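Local coordinates for protein response regulator (Xanthomonas campestris pv. campestris, PDB 3QYY) that probably makes cyclic di-GMP through its GGDEF diguanylate cyclase domain, the part modelled here, whose active site holds bound cyclic di-GMP and magnesium, at residues E123-C135 against A151-R165. Numbering follows the deposited sequence.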
ATOM      1  N   GLU B 123      15.037 -12.014  16.509  1.00 56.15           N
ATOM      2  CA  GLU B 123      14.200 -10.976  15.840  1.00 55.49           C
ATOM      3  C   GLU B 123      13.642 -11.492  14.518  1.00 53.93           C
ATOM      4  O   GLU B 123      14.308 -12.243  13.804  1.00 54.34           O
ATOM      5  CB  GLU B 123      15.025  -9.709  15.593  1.00 57.14           C
ATOM      6  CG  GLU B 123      16.270  -9.920  14.741  1.00 59.88           C
ATOM      7  CD  GLU B 123      17.320 -10.769  15.434  1.00 61.52           C
ATOM      8  OE1 GLU B 123      17.789 -10.366  16.521  1.00 61.98           O
ATOM      9  OE2 GLU B 123      17.677 -11.838  14.891  1.00 61.93           O
ATOM     10  N   ALA B 124      12.418 -11.082  14.196  1.00 51.30           N
ATOM     11  CA  ALA B 124      11.763 -11.501  12.961  1.00 48.67           C
ATOM     12  C   ALA B 124      12.499 -10.976  11.729  1.00 46.18           C
ATOM     13  O   ALA B 124      12.903  -9.814  11.686  1.00 46.46           O
ATOM     14  CB  ALA B 124      10.313 -11.017  12.949  1.00 48.56           C
ATOM     15  N   PRO B 125      12.682 -11.832  10.709  1.00 43.30           N
ATOM     16  CA  PRO B 125      13.370 -11.455   9.469  1.00 41.74           C
ATOM     17  C   PRO B 125      12.513 -10.553   8.587  1.00 39.08           C
ATOM     18  O   PRO B 125      11.307 -10.764   8.454  1.00 38.13           O
ATOM     19  CB  PRO B 125      13.643 -12.801   8.812  1.00 41.31           C
ATOM     20  CG  PRO B 125      12.436 -13.590   9.199  1.00 43.33           C
ATOM     21  CD  PRO B 125      12.277 -13.248  10.669  1.00 42.70           C
ATOM     22  N   LEU B 126      13.141  -9.550   7.984  1.00 37.15           N
ATOM     23  CA  LEU B 126      12.429  -8.622   7.117  1.00 34.01           C
ATOM     24  C   LEU B 126      12.716  -8.889   5.646  1.00 32.08           C
ATOM     25  O   LEU B 126      13.867  -9.085   5.251  1.00 31.45           O
ATOM     26  CB  LEU B 126      12.809  -7.174   7.444  1.00 35.55           C
ATOM     27  CG  LEU B 126      12.380  -6.562   8.781  1.00 37.77           C
ATOM     28  CD1 LEU B 126      13.148  -7.201   9.929  1.00 39.93           C
ATOM     29  CD2 LEU B 126      12.641  -5.064   8.747  1.00 37.66           C
ATOM     30  N   HIS B 127      11.657  -8.898   4.844  1.00 30.00           N
ATOM     31  CA  HIS B 127      11.760  -9.108   3.405  1.00 27.73           C
ATOM     32  C   HIS B 127      11.375  -7.781   2.763  1.00 25.81           C
ATOM     33  O   HIS B 127      10.326  -7.215   3.079  1.00 24.04           O
ATOM     34  CB  HIS B 127      10.817 -10.226   2.968  1.00 30.69           C
ATOM     35  CG  HIS B 127      11.129 -11.551   3.596  1.00 33.48           C
ATOM     36  ND1 HIS B 127      10.294 -12.643   3.492  1.00 35.84           N
ATOM     37  CD2 HIS B 127      12.188 -11.957   4.336  1.00 34.01           C
ATOM     38  CE1 HIS B 127      10.825 -13.664   4.141  1.00 35.34           C
ATOM     39  NE2 HIS B 127      11.974 -13.274   4.663  1.00 34.59           N
ATOM     40  N   VAL B 128      12.223  -7.285   1.869  1.00 23.26           N
ATOM     41  CA  VAL B 128      11.986  -5.992   1.238  1.00 22.05           C
ATOM     42  C   VAL B 128      12.185  -5.946  -0.274  1.00 21.76           C
ATOM     43  O   VAL B 128      13.113  -6.555  -0.811  1.00 22.36           O
ATOM     44  CB  VAL B 128      12.919  -4.923   1.863  1.00 20.85           C
ATOM     45  CG1 VAL B 128      12.703  -3.566   1.197  1.00 21.22           C
ATOM     46  CG2 VAL B 128      12.674  -4.839   3.360  1.00 21.24           C
ATOM     47  N   SER B 129      11.301  -5.211  -0.946  1.00 19.22           N
ATOM     48  CA  SER B 129      11.378  -5.007  -2.387  1.00 17.92           C
ATOM     49  C   SER B 129      11.933  -3.596  -2.549  1.00 19.04           C
ATOM     50  O   SER B 129      11.398  -2.649  -1.969  1.00 18.70           O
ATOM     51  CB  SER B 129       9.990  -5.093  -3.028  1.00 17.80           C
ATOM     52  OG  SER B 129       9.515  -6.427  -3.038  1.00 14.77           O
ATOM     53  N   ALA B 130      12.998  -3.450  -3.331  1.00 17.62           N
ATOM     54  CA  ALA B 130      13.609  -2.140  -3.512  1.00 18.29           C
ATOM     55  C   ALA B 130      13.894  -1.760  -4.957  1.00 18.81           C
ATOM     56  O   ALA B 130      14.151  -2.620  -5.804  1.00 18.98           O
ATOM     57  CB  ALA B 130      14.899  -2.064  -2.698  1.00 18.85           C
ATOM     58  N   GLY B 131      13.845  -0.457  -5.217  1.00 18.09           N
ATOM     59  CA  GLY B 131      14.120   0.074  -6.541  1.00 18.51           C
ATOM     60  C   GLY B 131      15.004   1.304  -6.413  1.00 19.71           C
ATOM     61  O   GLY B 131      14.832   2.107  -5.488  1.00 19.34           O
ATOM     62  N   SER B 132      15.955   1.466  -7.326  1.00 19.42           N
ATOM     63  CA  SER B 132      16.851   2.617  -7.268  1.00 22.00           C
ATOM     64  C   SER B 132      16.914   3.409  -8.570  1.00 22.91           C
ATOM     65  O   SER B 132      16.597   2.897  -9.647  1.00 22.67           O
ATOM     66  CB  SER B 132      18.267   2.162  -6.889  1.00 22.51           C
ATOM     67  OG  SER B 132      18.819   1.312  -7.885  1.00 21.07           O
ATOM     68  N   ALA B 133      17.321   4.669  -8.448  1.00 22.68           N
ATOM     69  CA  ALA B 133      17.480   5.565  -9.588  1.00 23.31           C
ATOM     70  C   ALA B 133      18.608   6.537  -9.238  1.00 23.86           C
ATOM     71  O   ALA B 133      18.733   6.964  -8.088  1.00 22.38           O
ATOM     72  CB  ALA B 133      16.185   6.328  -9.858  1.00 22.76           C
ATOM     73  N   VAL B 134      19.432   6.876 -10.224  1.00 24.78           N
ATOM     74  CA  VAL B 134      20.545   7.789  -9.998  1.00 26.28           C
ATOM     75  C   VAL B 134      20.260   9.168 -10.583  1.00 27.53           C
ATOM     76  O   VAL B 134      19.718   9.290 -11.683  1.00 28.03           O
ATOM     77  CB  VAL B 134      21.850   7.237 -10.620  1.00 27.74           C
ATOM     78  CG1 VAL B 134      22.212   5.912  -9.969  1.00 26.66           C
ATOM     79  CG2 VAL B 134      21.676   7.056 -12.119  1.00 31.13           C
ATOM     80  N   CYS B 135      20.616  10.209  -9.840  1.00 26.90           N
ATOM     81  CA  CYS B 135      20.390  11.568 -10.307  1.00 30.90           C
ATOM     82  C   CYS B 135      21.387  11.907 -11.409  1.00 32.47           C
ATOM     83  O   CYS B 135      22.571  11.582 -11.315  1.00 32.56           O
ATOM     84  CB  CYS B 135      20.534  12.565  -9.154  1.00 31.04           C
ATOM     85  SG  CYS B 135      20.000  14.250  -9.557  1.00 35.38           S
ATOM     86  N   ALA B 151      11.076   1.057 -10.487  1.00 21.04           N
ATOM     87  CA  ALA B 151      12.061   0.007 -10.266  1.00 19.89           C
ATOM     88  C   ALA B 151      11.647  -0.864  -9.084  1.00 20.08           C
ATOM     89  O   ALA B 151      11.803  -2.088  -9.118  1.00 18.67           O
ATOM     90  CB  ALA B 151      13.441   0.621 -10.020  1.00 21.13           C
ATOM     91  N   MET B 152      11.126  -0.232  -8.036  1.00 18.06           N
ATOM     92  CA  MET B 152      10.676  -0.964  -6.857  1.00 19.08           C
ATOM     93  C   MET B 152       9.550  -1.923  -7.253  1.00 18.40           C
ATOM     94  O   MET B 152       9.550  -3.088  -6.856  1.00 18.92           O
ATOM     95  CB  MET B 152      10.193   0.020  -5.775  1.00 17.63           C
ATOM     96  CG  MET B 152       9.656  -0.629  -4.503  1.00 16.30           C
ATOM     97  SD  MET B 152       7.942  -1.211  -4.661  1.00 17.26           S
ATOM     98  CE  MET B 152       7.030   0.336  -4.424  1.00 15.27           C
ATOM     99  N   TYR B 153       8.607  -1.435  -8.052  1.00 19.97           N
ATOM    100  CA  TYR B 153       7.487  -2.262  -8.497  1.00 21.41           C
ATOM    101  C   TYR B 153       7.941  -3.463  -9.322  1.00 21.45           C
ATOM    102  O   TYR B 153       7.314  -4.523  -9.283  1.00 19.81           O
ATOM    103  CB  TYR B 153       6.484  -1.420  -9.292  1.00 24.17           C
ATOM    104  CG  TYR B 153       5.599  -0.563  -8.412  1.00 28.34           C
ATOM    105  CD1 TYR B 153       4.711  -1.147  -7.504  1.00 29.43           C
ATOM    106  CD2 TYR B 153       5.664   0.829  -8.467  1.00 27.81           C
ATOM    107  CE1 TYR B 153       3.910  -0.361  -6.671  1.00 31.04           C
ATOM    108  CE2 TYR B 153       4.867   1.622  -7.639  1.00 31.04           C
ATOM    109  CZ  TYR B 153       3.995   1.023  -6.747  1.00 30.20           C
ATOM    110  OH  TYR B 153       3.216   1.808  -5.931  1.00 34.63           O
ATOM    111  N   ARG B 154       9.030  -3.306 -10.070  1.00 22.02           N
ATOM    112  CA  ARG B 154       9.541  -4.426 -10.847  1.00 22.84           C
ATOM    113  C   ARG B 154      10.117  -5.463  -9.895  1.00 22.61           C
ATOM    114  O   ARG B 154       9.963  -6.659 -10.106  1.00 23.60           O
ATOM    115  CB  ARG B 154      10.618  -3.970 -11.833  1.00 23.90           C
ATOM    116  CG  ARG B 154      10.064  -3.233 -13.039  1.00 29.35           C
ATOM    117  CD  ARG B 154      10.961  -3.416 -14.258  1.00 33.30           C
ATOM    118  NE  ARG B 154      12.273  -2.800 -14.091  1.00 37.41           N
ATOM    119  CZ  ARG B 154      12.477  -1.491 -13.980  1.00 40.90           C
ATOM    120  NH1 ARG B 154      11.451  -0.649 -14.017  1.00 42.25           N
ATOM    121  NH2 ARG B 154      13.709  -1.022 -13.835  1.00 40.43           N
ATOM    122  N   ALA B 155      10.776  -5.000  -8.838  1.00 21.46           N
ATOM    123  CA  ALA B 155      11.349  -5.906  -7.852  1.00 21.76           C
ATOM    124  C   ALA B 155      10.226  -6.658  -7.142  1.00 22.06           C
ATOM    125  O   ALA B 155      10.286  -7.874  -6.969  1.00 21.03           O
ATOM    126  CB  ALA B 155      12.174  -5.126  -6.837  1.00 21.83           C
ATOM    127  N   LYS B 156       9.200  -5.916  -6.743  1.00 23.46           N
ATOM    128  CA  LYS B 156       8.052  -6.479  -6.045  1.00 23.75           C
ATOM    129  C   LYS B 156       7.371  -7.596  -6.837  1.00 24.21           C
ATOM    130  O   LYS B 156       7.118  -8.677  -6.307  1.00 24.10           O
ATOM    131  CB  LYS B 156       7.037  -5.370  -5.744  1.00 24.99           C
ATOM    132  CG  LYS B 156       5.716  -5.871  -5.168  1.00 26.99           C
ATOM    133  CD  LYS B 156       5.850  -6.345  -3.729  1.00 29.49           C
ATOM    134  CE  LYS B 156       6.020  -5.177  -2.769  1.00 30.01           C
ATOM    135  NZ  LYS B 156       5.932  -5.604  -1.338  1.00 29.15           N
ATOM    136  N   PHE B 157       7.081  -7.333  -8.106  1.00 24.16           N
ATOM    137  CA  PHE B 157       6.411  -8.320  -8.945  1.00 26.79           C
ATOM    138  C   PHE B 157       7.302  -9.430  -9.487  1.00 27.51           C
ATOM    139  O   PHE B 157       6.821 -10.337 -10.169  1.00 27.19           O
ATOM    140  CB  PHE B 157       5.683  -7.626 -10.098  1.00 27.69           C
ATOM    141  CG  PHE B 157       4.352  -7.056  -9.707  1.00 31.16           C
ATOM    142  CD1 PHE B 157       4.271  -5.977  -8.831  1.00 31.07           C
ATOM    143  CD2 PHE B 157       3.171  -7.623 -10.187  1.00 32.52           C
ATOM    144  CE1 PHE B 157       3.033  -5.470  -8.434  1.00 33.30           C
ATOM    145  CE2 PHE B 157       1.930  -7.125  -9.798  1.00 33.10           C
ATOM    146  CZ  PHE B 157       1.859  -6.046  -8.919  1.00 33.69           C
ATOM    147  N   SER B 158       8.594  -9.371  -9.186  1.00 27.62           N
ATOM    148  CA  SER B 158       9.507 -10.410  -9.641  1.00 28.92           C
ATOM    149  C   SER B 158       9.806 -11.362  -8.488  1.00 29.69           C
ATOM    150  O   SER B 158      10.675 -12.226  -8.590  1.00 32.67           O
ATOM    151  CB  SER B 158      10.811  -9.797 -10.166  1.00 29.68           C
ATOM    152  OG  SER B 158      11.540  -9.173  -9.126  1.00 32.40           O
ATOM    153  N   GLY B 159       9.084 -11.195  -7.382  1.00 29.43           N
ATOM    154  CA  GLY B 159       9.293 -12.063  -6.236  1.00 28.85           C
ATOM    155  C   GLY B 159       9.688 -11.345  -4.959  1.00 28.12           C
ATOM    156  O   GLY B 159       9.678 -11.940  -3.884  1.00 26.16           O
ATOM    157  N   GLY B 160      10.041 -10.070  -5.071  1.00 28.48           N
ATOM    158  CA  GLY B 160      10.434  -9.313  -3.897  1.00 29.20           C
ATOM    159  C   GLY B 160      11.802  -9.709  -3.375  1.00 29.63           C
ATOM    160  O   GLY B 160      12.570 -10.378  -4.069  1.00 30.31           O
ATOM    161  N   ARG B 161      12.100  -9.300  -2.147  1.00 30.60           N
ATOM    162  CA  ARG B 161      13.382  -9.592  -1.508  1.00 31.50           C
ATOM    163  C   ARG B 161      14.549  -9.345  -2.456  1.00 30.76           C
ATOM    164  O   ARG B 161      15.465 -10.161  -2.553  1.00 30.09           O
ATOM    165  CB  ARG B 161      13.421 -11.044  -1.018  1.00 33.17           C
ATOM    166  CG  ARG B 161      12.309 -11.410  -0.051  1.00 35.68           C
ATOM    167  CD  ARG B 161      12.731 -12.548   0.866  1.00 38.62           C
ATOM    168  NE  ARG B 161      13.169 -13.731   0.132  1.00 43.12           N
ATOM    169  CZ  ARG B 161      13.712 -14.802   0.703  1.00 44.23           C
ATOM    170  NH1 ARG B 161      14.083 -15.836  -0.041  1.00 46.23           N
ATOM    171  NH2 ARG B 161      13.890 -14.840   2.017  1.00 44.43           N
ATOM    172  N   ARG B 162      14.517  -8.212  -3.151  1.00 30.50           N
ATOM    173  CA  ARG B 162      15.569  -7.872  -4.097  1.00 29.57           C
ATOM    174  C   ARG B 162      15.545  -6.396  -4.465  1.00 28.60           C
ATOM    175  O   ARG B 162      14.569  -5.690  -4.198  1.00 26.46           O
ATOM    176  CB  ARG B 162      15.412  -8.707  -5.368  1.00 31.18           C
ATOM    177  CG  ARG B 162      14.079  -8.492  -6.064  1.00 34.25           C
ATOM    178  CD  ARG B 162      13.871  -9.483  -7.196  1.00 37.20           C
ATOM    179  NE  ARG B 162      14.822  -9.288  -8.285  1.00 40.50           N
ATOM    180  CZ  ARG B 162      14.853 -10.028  -9.388  1.00 42.33           C
ATOM    181  NH1 ARG B 162      15.752  -9.782 -10.334  1.00 42.69           N
ATOM    182  NH2 ARG B 162      13.984 -11.019  -9.548  1.00 42.74           N
ATOM    183  N   LEU B 163      16.628  -5.943  -5.085  1.00 27.42           N
ATOM    184  CA  LEU B 163      16.762  -4.560  -5.523  1.00 26.79           C
ATOM    185  C   LEU B 163      16.887  -4.503  -7.039  1.00 26.84           C
ATOM    186  O   LEU B 163      17.738  -5.176  -7.621  1.00 28.16           O
ATOM    187  CB  LEU B 163      18.004  -3.915  -4.901  1.00 26.87           C
ATOM    188  CG  LEU B 163      18.485  -2.614  -5.560  1.00 27.63           C
ATOM    189  CD1 LEU B 163      17.491  -1.490  -5.303  1.00 25.63           C
ATOM    190  CD2 LEU B 163      19.855  -2.242  -5.014  1.00 27.95           C
ATOM    191  N   VAL B 164      16.034  -3.707  -7.672  1.00 25.64           N
ATOM    192  CA  VAL B 164      16.070  -3.527  -9.119  1.00 25.89           C
ATOM    193  C   VAL B 164      16.437  -2.071  -9.387  1.00 26.53           C
ATOM    194  O   VAL B 164      15.906  -1.168  -8.740  1.00 25.25           O
ATOM    195  CB  VAL B 164      14.698  -3.828  -9.761  1.00 26.22           C
ATOM    196  CG1 VAL B 164      14.706  -3.411 -11.225  1.00 26.20           C
ATOM    197  CG2 VAL B 164      14.384  -5.310  -9.635  1.00 24.94           C
ATOM    198  N   ARG B 165      17.346  -1.842 -10.332  1.00 27.86           N
ATOM    199  CA  ARG B 165      17.779  -0.482 -10.661  1.00 30.11           C
ATOM    200  C   ARG B 165      17.093   0.055 -11.913  1.00 30.87           C
ATOM    201  O   ARG B 165      16.780  -0.702 -12.833  1.00 31.38           O
ATOM    202  CB  ARG B 165      19.299  -0.438 -10.871  1.00 32.98           C
ATOM    203  CG  ARG B 165      19.782  -1.287 -12.038  1.00 36.89           C
ATOM    204  CD  ARG B 165      21.223  -0.978 -12.441  1.00 41.11           C
ATOM    205  NE  ARG B 165      22.186  -1.203 -11.365  1.00 44.38           N
ATOM    206  CZ  ARG B 165      23.504  -1.212 -11.540  1.00 45.38           C
ATOM    207  NH1 ARG B 165      24.014  -1.012 -12.748  1.00 46.26           N
ATOM    208  NH2 ARG B 165      24.317  -1.412 -10.511  1.00 45.18           N
TER
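Gly-131 lies directly against helix 141-157, its CA 3.4 Å from Met-152 N and 3.6 Å from Ala-151 CB. This is the tight part of a beta-alpha-beta unit of the GGDEF domain, in which strand 128-134 leads through helix 141-157 into the parallel edge strand 162-165. With no side chain on Gly-131, the helix backbone comes right up to the strand. Next to it the Ala-155 methyl sits 3.4 Å from Ala-130 O, and that same oxygen accepts a hydrogen bond from Val-164 N, nearly straight at 165°. Ala-130 N donates to Arg-162 O, and Ser-132 N to Val-164 O. On the sheet face away from this helix, Leu-163 CD1 packs on Ala-130 CB, where the leucine also touches helix 102-116.

Ser-129 leads toward the metal site. Its OG, anti to the carbonyl carbon (chi1 -72°), lies against Lys-156 CA and Gly-160 CA and is hydrogen-bonded to Asp-51. The Lys-156 chain bends twice, passing OG with CE before NZ forms salt bridges with Asp-51 and the magnesium ligand Asp-49. A Schellman motif with Gly-159 at its C-prime position ends the helix here.

At Val-128 the pairing slackens: the bond from Arg-162 N to Val-128 O is weak. At this solvent-facing end Arg-161 runs alongside His-127, and its guanidinium, turned 66° from the ring, pairs with Glu-117, while its CD makes a CH-pi contact over the imidazole face, 3.3 Å from His-127 CG.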